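PDB 3RRI: Glyoxalase/bleomycin resistance protein/dioxygenase from Alicyclobacillus acidocaldarius subsp. acidocaldarius, which probably works as a metal-dependent enzyme of the vicinal oxygen chelate superfamily, perhaps as a dioxygenase, although its substrate is not assigned. Local coordinates for residues A[16-19]-A[20-24]; A[64-67]-A[68-72]; A[99-102]-A[103-106]. All coordinates share one frame; numbering follows the deposited sequence.

How the interactions relate
All three contacts are local, a helix cap and two turns, and follow one another along the chain; none nests in or crosses another. Interaction 1 comes first, where strand 10-17 of the four-stranded sheet passes into helix 20-30. Interaction 2 closes the bend at the end of the long loop after strand 50-56, feeding strand 70-74 of the second sheet. Interaction 3 lies farther on, where strand 100-102 turns back toward strand 110-116. The centres of interactions 1 and 3 are about 32 Å apart, across the chain's centre. Interactions 2 and 3 reach the same sheet and touch, Tyr67 packing on Arg102, and both also meet the second subunit.

Interaction 1 (A[16-19]-A[20-24]); sequences PARD and LDEAY
Leu20, the first residue of helix 20-30, points away from the preceding strand overall, though its CD2 comes to 4.3 Å from CB of Ala17. The Leu20 side chain also packs on Arg38 and Leu56 of the first sheet. Asp21 touches the contact with its CB, beside OD1 of Asp19; its carboxylate serves a different partner, making a salt bridge with Arg38. Glu22 carries most of the polar chemistry. Its backbone N donates to OD1 of Asp19 over 2.8 Å, meeting the anti side of that carboxylate 19° out of its plane. Asp19 is thus the N-cap, and its CG, opposite the backbone N (chi1 179°), is carried over the first turn of the helix. The Glu22 side chain runs out extended and is gripped side-on by Arg18, each bond 2.9 Å, NE of Arg18 to OE1 and NH2 to OE2 of Glu22. Guanidinium and carboxylate are nearly coplanar, at 25°, and both oxygens are met on their syn sides. Arg18 makes a further cation-pi contact with Trp60. Water 1 donates to OE1 of Glu22 and to O of Asp19, tying the acid to the cap. Ala23 closes the first turn with a bond from its N to O of Asp19, 3.1 Å long, while its CB rests 4.0 Å from CB of Ala17 on the buried side. Tyr24 N continues the helix by donating to Leu20 O. At the N-terminal end of helix 20-30, the capping carboxylate of Asp19 would interact favourably with the helix dipole, and the two-pronged arginine grip probably offsets the closeness of Asp19 and Glu22, both acidic.

Interaction 2 (A[64-67]-A[68-72]); sequences VSMY and PRHFG
Met66, a selenomethionine, supplies the central acceptor: ND1 of His70 donates to its carbonyl O over 2.8 Å, just after Ser65, whose O takes a bond from water 2 while that water accepts from N of Arg69 over 3.0 Å. The serine hydroxyl also reaches forward along its own segment, OG donating to O of Tyr67 nearly end-on. The Met66 oxygen lies at the edge of the imidazole, near the ring plane, whereas the donor is tilted 27° from the carbonyl plane. His70 presents ND1 to it because its CG sits between the backbone N and the carbonyl carbon (chi1 50°). This bond, with the packing of Phe114 on the ring, limits how the buried imidazole can turn. CG of Met66 lies over one face of the Tyr67 ring, toward its rim, 3.7 Å above the plane. Tyr67 ends the first segment with a cis peptide to Pro68, bringing the two CA atoms to 3.0 Å and folding the chain back so that His70 comes alongside. The Tyr67 and His70 side chains point the same way; CD2 of Tyr67 is 3.9 Å from CE1 of His70, and the rings meet obliquely with planes at 62°. The Tyr67 ring also meets His55 of the second subunit. The whole is a cis-proline turn leading into strand 70-74, stiffened by the side-chain-to-backbone bond. Around it, His70 sets its ring edge-to-face with Phe114 of strand 110-116 and packs on Leu122 and Glu124 of the parallel strand 122-128. Residues 70-72 also pair antiparallel with a strand of the second subunit, continuing the sheet across the interface.

Interaction 3 (A[99-102]-A[103-106]); sequences LSRR and FEGL
Arg101 NH1 is held by two carboxylates, Glu104, three residues on, and Glu109 farther along the loop. Its salt bridge to OE1 of Glu104 is loose at 3.5 Å, and Glu109 is its stronger partner. The other oxygen of Glu104, OE2, lies against the aliphatic part of the arginine, 3.4 Å from CB of Arg101. Bends at chi2 in both side chains, -75° in Arg101 and 99° in Glu104, bring them across one another. With Glu104 and Glu109 close together, the arginine probably screens one negative charge from the other. Arg102 folds back in its own way: bent at chi2 and chi3, it lays its guanidinium flat on the Phe103 ring, centres 4.6 Å apart and planes at 17°. Nearer the backbone, its CG makes a CH-pi contact over the same ring, 4.0 Å from the Phe103 centroid. Phe103 also meets His110 and, across the interface, Tyr39 of the second subunit. The backbone then closes a type II beta turn from Phe103 to Leu106, N of Leu106 donating to O of Phe103 over 3.2 Å. Gly105 takes the positive-phi third position that suits glycine. The turn belongs to the loop linking the antiparallel strands 100-102 and 110-116, a beta hairpin at the edge of the second sheet.

Interaction 1 (A[16-19]-A[20-24])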
ATOM      1  N   PRO A  16      33.586   7.096  -1.231  1.00 19.57           N
ATOM      2  CA  PRO A  16      34.775   6.648  -1.915  1.00 20.06           C
ATOM      3  C   PRO A  16      35.048   5.134  -1.794  1.00 20.86           C
ATOM      4  O   PRO A  16      34.769   4.526  -0.746  1.00 22.06           O
ATOM      5  CB  PRO A  16      35.881   7.432  -1.217  1.00 19.60           C
ATOM      6  CG  PRO A  16      35.380   7.696   0.109  1.00 20.58           C
ATOM      7  CD  PRO A  16      33.879   7.777   0.027  1.00 18.60           C
ATOM      8  N   ALA A  17      35.584   4.553  -2.858  1.00 21.99           N
ATOM      9  CA  ALA A  17      36.095   3.183  -2.877  1.00 22.21           C
ATOM     10  C   ALA A  17      37.491   3.239  -3.443  1.00 22.88           C
ATOM     11  O   ALA A  17      37.685   3.737  -4.539  1.00 22.30           O
ATOM     12  CB  ALA A  17      35.236   2.290  -3.739  1.00 22.38           C
ATOM     13  N   ARG A  18      38.466   2.704  -2.729  1.00 23.34           N
ATOM     14  CA  ARG A  18      39.842   2.673  -3.242  1.00 23.81           C
ATOM     15  C   ARG A  18      40.026   1.698  -4.410  1.00 24.20           C
ATOM     16  O   ARG A  18      40.974   1.821  -5.197  1.00 24.73           O
ATOM     17  CB  ARG A  18      40.797   2.345  -2.101  1.00 24.36           C
ATOM     18  CG  ARG A  18      40.684   0.953  -1.597  1.00 25.84           C
ATOM     19  CD  ARG A  18      41.417   0.827  -0.290  1.00 26.46           C
ATOM     20  NE  ARG A  18      41.453  -0.577   0.105  1.00 27.88           N
ATOM     21  CZ  ARG A  18      42.041  -1.018   1.212  1.00 29.16           C
ATOM     22  NH1 ARG A  18      42.638  -0.164   2.031  1.00 30.37           N
ATOM     23  NH2 ARG A  18      42.045  -2.327   1.480  1.00 29.81           N
ATOM     24  N   ASP A  19      39.121   0.731  -4.533  1.00 23.81           N
ATOM     25  CA  ASP A  19      39.204  -0.312  -5.541  1.00 24.34           C
ATOM     26  C   ASP A  19      37.805  -0.848  -5.783  1.00 24.47           C
ATOM     27  O   ASP A  19      37.154  -1.318  -4.848  1.00 24.33           O
ATOM     28  CB  ASP A  19      40.147  -1.439  -5.049  1.00 25.15           C
ATOM     29  CG  ASP A  19      40.263  -2.583  -6.047  1.00 27.33           C
ATOM     30  OD1 ASP A  19      39.294  -3.346  -6.247  1.00 29.04           O
ATOM     31  OD2 ASP A  19      41.355  -2.718  -6.663  1.00 33.64           O
ATOM     32  N   LEU A  20      37.337  -0.800  -7.024  1.00 24.03           N
ATOM     33  CA  LEU A  20      35.949  -1.140  -7.293  1.00 23.63           C
ATOM     34  C   LEU A  20      35.632  -2.632  -7.144  1.00 23.37           C
ATOM     35  O   LEU A  20      34.549  -2.983  -6.697  1.00 23.75           O
ATOM     36  CB  LEU A  20      35.521  -0.658  -8.674  1.00 23.52           C
ATOM     37  CG  LEU A  20      35.519   0.860  -8.901  1.00 22.57           C
ATOM     38  CD1 LEU A  20      35.087   1.164 -10.363  1.00 24.10           C
ATOM     39  CD2 LEU A  20      34.651   1.607  -7.914  1.00 23.88           C
ATOM     40  N   ASP A  21      36.547  -3.513  -7.558  1.00 24.37           N
ATOM     41  CA  ASP A  21      36.350  -4.945  -7.372  1.00 24.73           C
ATOM     42  C   ASP A  21      36.260  -5.308  -5.902  1.00 24.27           C
ATOM     43  O   ASP A  21      35.436  -6.156  -5.523  1.00 25.18           O
ATOM     44  CB  ASP A  21      37.448  -5.780  -8.052  1.00 25.35           C
ATOM     45  CG  ASP A  21      37.269  -5.867  -9.565  1.00 28.90           C
ATOM     46  OD1 ASP A  21      36.153  -5.600 -10.064  1.00 32.64           O
ATOM     47  OD2 ASP A  21      38.250  -6.229 -10.244  1.00 35.47           O
ATOM     48  N   GLU A  22      37.090  -4.673  -5.096  1.00 24.15           N
ATOM     49  CA  GLU A  22      37.102  -4.909  -3.653  1.00 24.03           C
ATOM     50  C   GLU A  22      35.783  -4.428  -3.023  1.00 24.10           C
ATOM     51  O   GLU A  22      35.254  -5.040  -2.101  1.00 23.36           O
ATOM     52  CB  GLU A  22      38.287  -4.166  -3.052  1.00 24.44           C
ATOM     53  CG  GLU A  22      38.491  -4.320  -1.559  1.00 25.42           C
ATOM     54  CD  GLU A  22      39.619  -3.457  -1.055  1.00 28.66           C
ATOM     55  OE1 GLU A  22      39.681  -2.264  -1.451  1.00 27.43           O
ATOM     56  OE2 GLU A  22      40.439  -3.947  -0.235  1.00 29.70           O
ATOM     57  N   ALA A  23      35.250  -3.318  -3.531  1.00 23.32           N
ATOM     58  CA  ALA A  23      33.972  -2.792  -3.071  1.00 22.44           C
ATOM     59  C   ALA A  23      32.802  -3.721  -3.442  1.00 21.65           C
ATOM     60  O   ALA A  23      31.869  -3.925  -2.640  1.00 22.05           O
ATOM     61  CB  ALA A  23      33.744  -1.419  -3.692  1.00 21.99           C
ATOM     62  N   TYR A  24      32.824  -4.241  -4.669  1.00 21.21           N
ATOM     63  CA  TYR A  24      31.907  -5.297  -5.094  1.00 21.53           C
ATOM     64  C   TYR A  24      31.919  -6.499  -4.144  1.00 21.65           C
ATOM     65  O   TYR A  24      30.861  -6.956  -3.725  1.00 21.26           O
ATOM     66  CB  TYR A  24      32.209  -5.749  -6.535  1.00 21.93           C
ATOM     67  CG  TYR A  24      31.405  -6.952  -6.961  1.00 23.20           C
ATOM     68  CD1 TYR A  24      30.171  -6.814  -7.569  1.00 25.22           C
ATOM     69  CD2 TYR A  24      31.867  -8.250  -6.730  1.00 20.84           C
ATOM     70  CE1 TYR A  24      29.429  -7.910  -7.946  1.00 23.65           C
ATOM     71  CE2 TYR A  24      31.138  -9.362  -7.117  1.00 22.80           C
ATOM     72  CZ  TYR A  24      29.913  -9.196  -7.732  1.00 23.71           C
ATOM     73  OH  TYR A  24      29.199 -10.325  -8.090  1.00 27.68           O
TER
HETATM   74  O   HOH W   1      37.578  -0.679  -2.171  1.00 22.54           O

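Interaction 2 (A[64-67]-A[68-72])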
ATOM      1  N   VAL A  64      40.037   6.204  11.020  1.00 38.68           N
ATOM      2  CA  VAL A  64      38.587   6.169  11.119  1.00 38.05           C
ATOM      3  C   VAL A  64      38.124   6.457  12.548  1.00 36.58           C
ATOM      4  O   VAL A  64      38.668   5.918  13.501  1.00 36.82           O
ATOM      5  CB  VAL A  64      38.032   4.811  10.601  1.00 38.29           C
ATOM      6  CG1 VAL A  64      38.508   3.651  11.476  1.00 39.19           C
ATOM      7  CG2 VAL A  64      36.529   4.851  10.514  1.00 38.80           C
ATOM      8  N   SER A  65      37.145   7.350  12.681  1.00 34.40           N
ATOM      9  CA  SER A  65      36.417   7.519  13.935  1.00 33.57           C
ATOM     10  C   SER A  65      34.907   7.559  13.645  1.00 31.64           C
ATOM     11  O   SER A  65      34.488   7.896  12.529  1.00 31.42           O
ATOM     12  CB  SER A  65      36.898   8.763  14.700  1.00 33.76           C
ATOM     13  OG  SER A  65      36.701   9.952  13.944  1.00 37.01           O
HETATM   14  N   MSE A  66      34.107   7.202  14.647  1.00 29.77           N
HETATM   15  CA  MSE A  66      32.663   7.047  14.497  1.00 28.52           C
HETATM   16  C   MSE A  66      32.011   8.271  13.882  1.00 27.75           C
HETATM   17  O   MSE A  66      31.160   8.147  13.005  1.00 27.55           O
HETATM   18  CB  MSE A  66      32.024   6.748  15.859  1.00 28.65           C
HETATM   19  CG  MSE A  66      30.510   6.499  15.854  1.00 28.11           C
HETATM   20 SE   MSE A  66      29.862   5.665  17.496  0.39 27.63          SE
HETATM   21  CE  MSE A  66      30.680   3.917  17.269  1.00 29.94           C
ATOM     22  N   TYR A  67      32.409   9.447  14.342  1.00 26.35           N
ATOM     23  CA  TYR A  67      31.817  10.701  13.876  1.00 25.56           C
ATOM     24  C   TYR A  67      32.815  11.439  13.007  1.00 24.43           C
ATOM     25  O   TYR A  67      34.024  11.264  13.143  1.00 24.79           O
ATOM     26  CB  TYR A  67      31.412  11.554  15.074  1.00 26.05           C
ATOM     27  CG  TYR A  67      30.460  10.834  15.983  1.00 28.79           C
ATOM     28  CD1 TYR A  67      30.904  10.242  17.175  1.00 31.51           C
ATOM     29  CD2 TYR A  67      29.117  10.691  15.643  1.00 31.23           C
ATOM     30  CE1 TYR A  67      30.019   9.545  18.004  1.00 32.84           C
ATOM     31  CE2 TYR A  67      28.223  10.009  16.467  1.00 33.07           C
ATOM     32  CZ  TYR A  67      28.679   9.441  17.645  1.00 34.08           C
ATOM     33  OH  TYR A  67      27.793   8.769  18.448  1.00 34.81           O
ATOM     34  N   PRO A  68      32.331  12.312  12.089  1.00 22.62           N
ATOM     35  CA  PRO A  68      30.982  12.764  11.868  1.00 22.25           C
ATOM     36  C   PRO A  68      30.265  12.085  10.685  1.00 21.89           C
ATOM     37  O   PRO A  68      29.134  12.485  10.351  1.00 21.54           O
ATOM     38  CB  PRO A  68      31.202  14.226  11.516  1.00 22.40           C
ATOM     39  CG  PRO A  68      32.388  14.199  10.687  1.00 22.10           C
ATOM     40  CD  PRO A  68      33.277  13.091  11.286  1.00 22.48           C
ATOM     41  N   ARG A  69      30.893  11.064  10.097  1.00 20.81           N
ATOM     42  CA  ARG A  69      30.381  10.382   8.897  1.00 20.47           C
ATOM     43  C   ARG A  69      30.167   8.874   9.070  1.00 20.40           C
ATOM     44  O   ARG A  69      31.089   8.122   9.427  1.00 20.40           O
ATOM     45  CB  ARG A  69      31.332  10.574   7.703  1.00 21.26           C
ATOM     46  CG  ARG A  69      31.445  12.049   7.237  1.00 22.00           C
ATOM     47  CD  ARG A  69      32.128  12.137   5.939  1.00 25.59           C
ATOM     48  NE  ARG A  69      32.289  13.516   5.459  1.00 24.51           N
ATOM     49  CZ  ARG A  69      31.336  14.223   4.859  1.00 26.57           C
ATOM     50  NH1 ARG A  69      30.112  13.716   4.706  1.00 27.21           N
ATOM     51  NH2 ARG A  69      31.581  15.461   4.453  1.00 26.07           N
ATOM     52  N   HIS A  70      28.946   8.453   8.752  1.00 18.26           N
ATOM     53  CA  HIS A  70      28.542   7.063   8.656  1.00 17.84           C
ATOM     54  C   HIS A  70      27.153   7.000   8.042  1.00 17.60           C
ATOM     55  O   HIS A  70      26.497   8.039   7.930  1.00 17.68           O
ATOM     56  CB  HIS A  70      28.565   6.342  10.028  1.00 17.86           C
ATOM     57  CG  HIS A  70      27.849   7.048  11.139  1.00 19.41           C
ATOM     58  ND1 HIS A  70      28.531   7.768  12.092  1.00 20.88           N
ATOM     59  CD2 HIS A  70      26.542   7.056  11.524  1.00 19.16           C
ATOM     60  CE1 HIS A  70      27.671   8.220  12.990  1.00 21.16           C
ATOM     61  NE2 HIS A  70      26.460   7.803  12.672  1.00 20.05           N
ATOM     62  N   PHE A  71      26.724   5.823   7.608  1.00 16.99           N
ATOM     63  CA  PHE A  71      25.416   5.678   6.975  1.00 16.36           C
ATOM     64  C   PHE A  71      24.887   4.287   7.204  1.00 17.06           C
ATOM     65  O   PHE A  71      25.665   3.373   7.546  1.00 18.64           O
ATOM     66  CB  PHE A  71      25.515   5.931   5.456  1.00 16.75           C
ATOM     67  CG  PHE A  71      26.330   4.911   4.715  1.00 15.61           C
ATOM     68  CD1 PHE A  71      25.721   3.837   4.047  1.00 16.55           C
ATOM     69  CD2 PHE A  71      27.712   5.045   4.648  1.00 14.64           C
ATOM     70  CE1 PHE A  71      26.486   2.892   3.332  1.00 16.90           C
ATOM     71  CE2 PHE A  71      28.493   4.117   3.958  1.00 15.59           C
ATOM     72  CZ  PHE A  71      27.869   3.021   3.301  1.00 15.95           C
ATOM     73  N   GLY A  72      23.622   4.089   6.929  1.00 17.03           N
ATOM     74  CA  GLY A  72      23.061   2.772   6.947  1.00 17.74           C
ATOM     75  C   GLY A  72      21.576   2.803   6.946  1.00 18.60           C
ATOM     76  O   GLY A  72      20.961   3.763   6.436  1.00 20.00           O
TER
HETATM   77  O   HOH W   2      33.285   9.383  10.494  1.00 23.35           O

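Interaction 3 (A[99-102]-A[103-106])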
ATOM      1  N   LEU A  99      27.523  -5.272  18.378  1.00 21.90           N
ATOM      2  CA  LEU A  99      26.186  -5.007  18.865  1.00 23.32           C
ATOM      3  C   LEU A  99      26.227  -4.299  20.204  1.00 24.82           C
ATOM      4  O   LEU A  99      26.893  -4.766  21.162  1.00 24.50           O
ATOM      5  CB  LEU A  99      25.389  -6.319  18.996  1.00 23.86           C
ATOM      6  CG  LEU A  99      23.878  -6.291  19.115  1.00 26.93           C
ATOM      7  CD1 LEU A  99      23.238  -5.569  17.913  1.00 28.31           C
ATOM      8  CD2 LEU A  99      23.373  -7.731  19.193  1.00 29.84           C
ATOM      9  N   SER A 100      25.500  -3.180  20.269  1.00 25.98           N
ATOM     10  CA  SER A 100      25.481  -2.291  21.418  1.00 27.86           C
ATOM     11  C   SER A 100      24.168  -1.510  21.499  1.00 28.92           C
ATOM     12  O   SER A 100      23.326  -1.624  20.617  1.00 29.18           O
ATOM     13  CB  SER A 100      26.664  -1.324  21.321  1.00 27.79           C
ATOM     14  OG  SER A 100      26.861  -0.612  22.526  1.00 31.62           O
ATOM     15  N   ARG A 101      24.020  -0.730  22.564  1.00 31.08           N
ATOM     16  CA  ARG A 101      22.871   0.163  22.785  1.00 32.44           C
ATOM     17  C   ARG A 101      23.349   1.602  22.856  1.00 33.13           C
ATOM     18  O   ARG A 101      24.407   1.886  23.400  1.00 32.55           O
ATOM     19  CB  ARG A 101      22.196  -0.155  24.100  1.00 32.81           C
ATOM     20  CG  ARG A 101      21.734  -1.553  24.196  1.00 34.41           C
ATOM     21  CD  ARG A 101      20.497  -1.791  23.373  1.00 36.43           C
ATOM     22  NE  ARG A 101      20.062  -3.169  23.581  1.00 37.86           N
ATOM     23  CZ  ARG A 101      19.204  -3.574  24.515  1.00 38.01           C
ATOM     24  NH1 ARG A 101      18.617  -2.705  25.333  1.00 38.21           N
ATOM     25  NH2 ARG A 101      18.916  -4.873  24.615  1.00 37.76           N
ATOM     26  N   ARG A 102      22.571   2.502  22.289  1.00 33.17           N
ATOM     27  CA  ARG A 102      22.859   3.910  22.337  1.00 34.65           C
ATOM     28  C   ARG A 102      21.590   4.568  22.916  1.00 34.23           C
ATOM     29  O   ARG A 102      20.475   4.071  22.706  1.00 33.30           O
ATOM     30  CB  ARG A 102      23.267   4.372  20.922  1.00 35.41           C
ATOM     31  CG  ARG A 102      22.937   5.806  20.535  1.00 39.36           C
ATOM     32  CD  ARG A 102      24.108   6.750  20.543  1.00 43.68           C
ATOM     33  NE  ARG A 102      24.760   6.861  21.847  1.00 47.11           N
ATOM     34  CZ  ARG A 102      25.491   7.905  22.237  1.00 49.45           C
ATOM     35  NH1 ARG A 102      25.661   8.969  21.444  1.00 50.77           N
ATOM     36  NH2 ARG A 102      26.043   7.891  23.442  1.00 50.04           N
ATOM     37  N   PHE A 103      21.791   5.629  23.708  1.00 34.91           N
ATOM     38  CA  PHE A 103      20.760   6.223  24.571  1.00 35.20           C
ATOM     39  C   PHE A 103      20.025   5.219  25.456  1.00 34.93           C
ATOM     40  O   PHE A 103      18.810   5.252  25.579  1.00 34.67           O
ATOM     41  CB  PHE A 103      19.781   7.011  23.723  1.00 35.44           C
ATOM     42  CG  PHE A 103      20.437   8.042  22.858  1.00 38.33           C
ATOM     43  CD1 PHE A 103      21.441   8.868  23.362  1.00 41.63           C
ATOM     44  CD2 PHE A 103      20.046   8.205  21.541  1.00 40.83           C
ATOM     45  CE1 PHE A 103      22.039   9.835  22.558  1.00 42.73           C
ATOM     46  CE2 PHE A 103      20.631   9.166  20.736  1.00 42.14           C
ATOM     47  CZ  PHE A 103      21.634   9.987  21.248  1.00 42.83           C
ATOM     48  N   GLU A 104      20.774   4.335  26.100  1.00 34.95           N
ATOM     49  CA  GLU A 104      20.195   3.294  26.961  1.00 35.47           C
ATOM     50  C   GLU A 104      19.184   3.813  28.014  1.00 34.99           C
ATOM     51  O   GLU A 104      19.443   4.830  28.677  1.00 35.74           O
ATOM     52  CB  GLU A 104      21.332   2.550  27.665  1.00 36.46           C
ATOM     53  CG  GLU A 104      20.868   1.396  28.565  1.00 39.05           C
ATOM     54  CD  GLU A 104      20.970   0.024  27.914  1.00 41.72           C
ATOM     55  OE1 GLU A 104      19.926  -0.669  27.850  1.00 43.08           O
ATOM     56  OE2 GLU A 104      22.096  -0.368  27.501  1.00 45.09           O
ATOM     57  N   GLY A 105      18.042   3.119  28.162  1.00 34.46           N
ATOM     58  CA  GLY A 105      16.986   3.498  29.123  1.00 33.26           C
ATOM     59  C   GLY A 105      16.085   4.683  28.742  1.00 32.49           C
ATOM     60  O   GLY A 105      15.029   4.892  29.352  1.00 32.34           O
ATOM     61  N   LEU A 106      16.513   5.454  27.740  1.00 31.14           N
ATOM     62  CA  LEU A 106      15.780   6.619  27.261  1.00 30.42           C
ATOM     63  C   LEU A 106      14.767   6.195  26.216  1.00 28.45           C
ATOM     64  O   LEU A 106      14.856   5.114  25.643  1.00 28.08           O
ATOM     65  CB  LEU A 106      16.727   7.648  26.638  1.00 30.58           C
ATOM     66  CG  LEU A 106      17.868   8.122  27.545  1.00 32.20           C
ATOM     67  CD1 LEU A 106      18.589   9.308  26.885  1.00 32.37           C
ATOM     68  CD2 LEU A 106      17.292   8.482  28.929  1.00 34.56           C
TER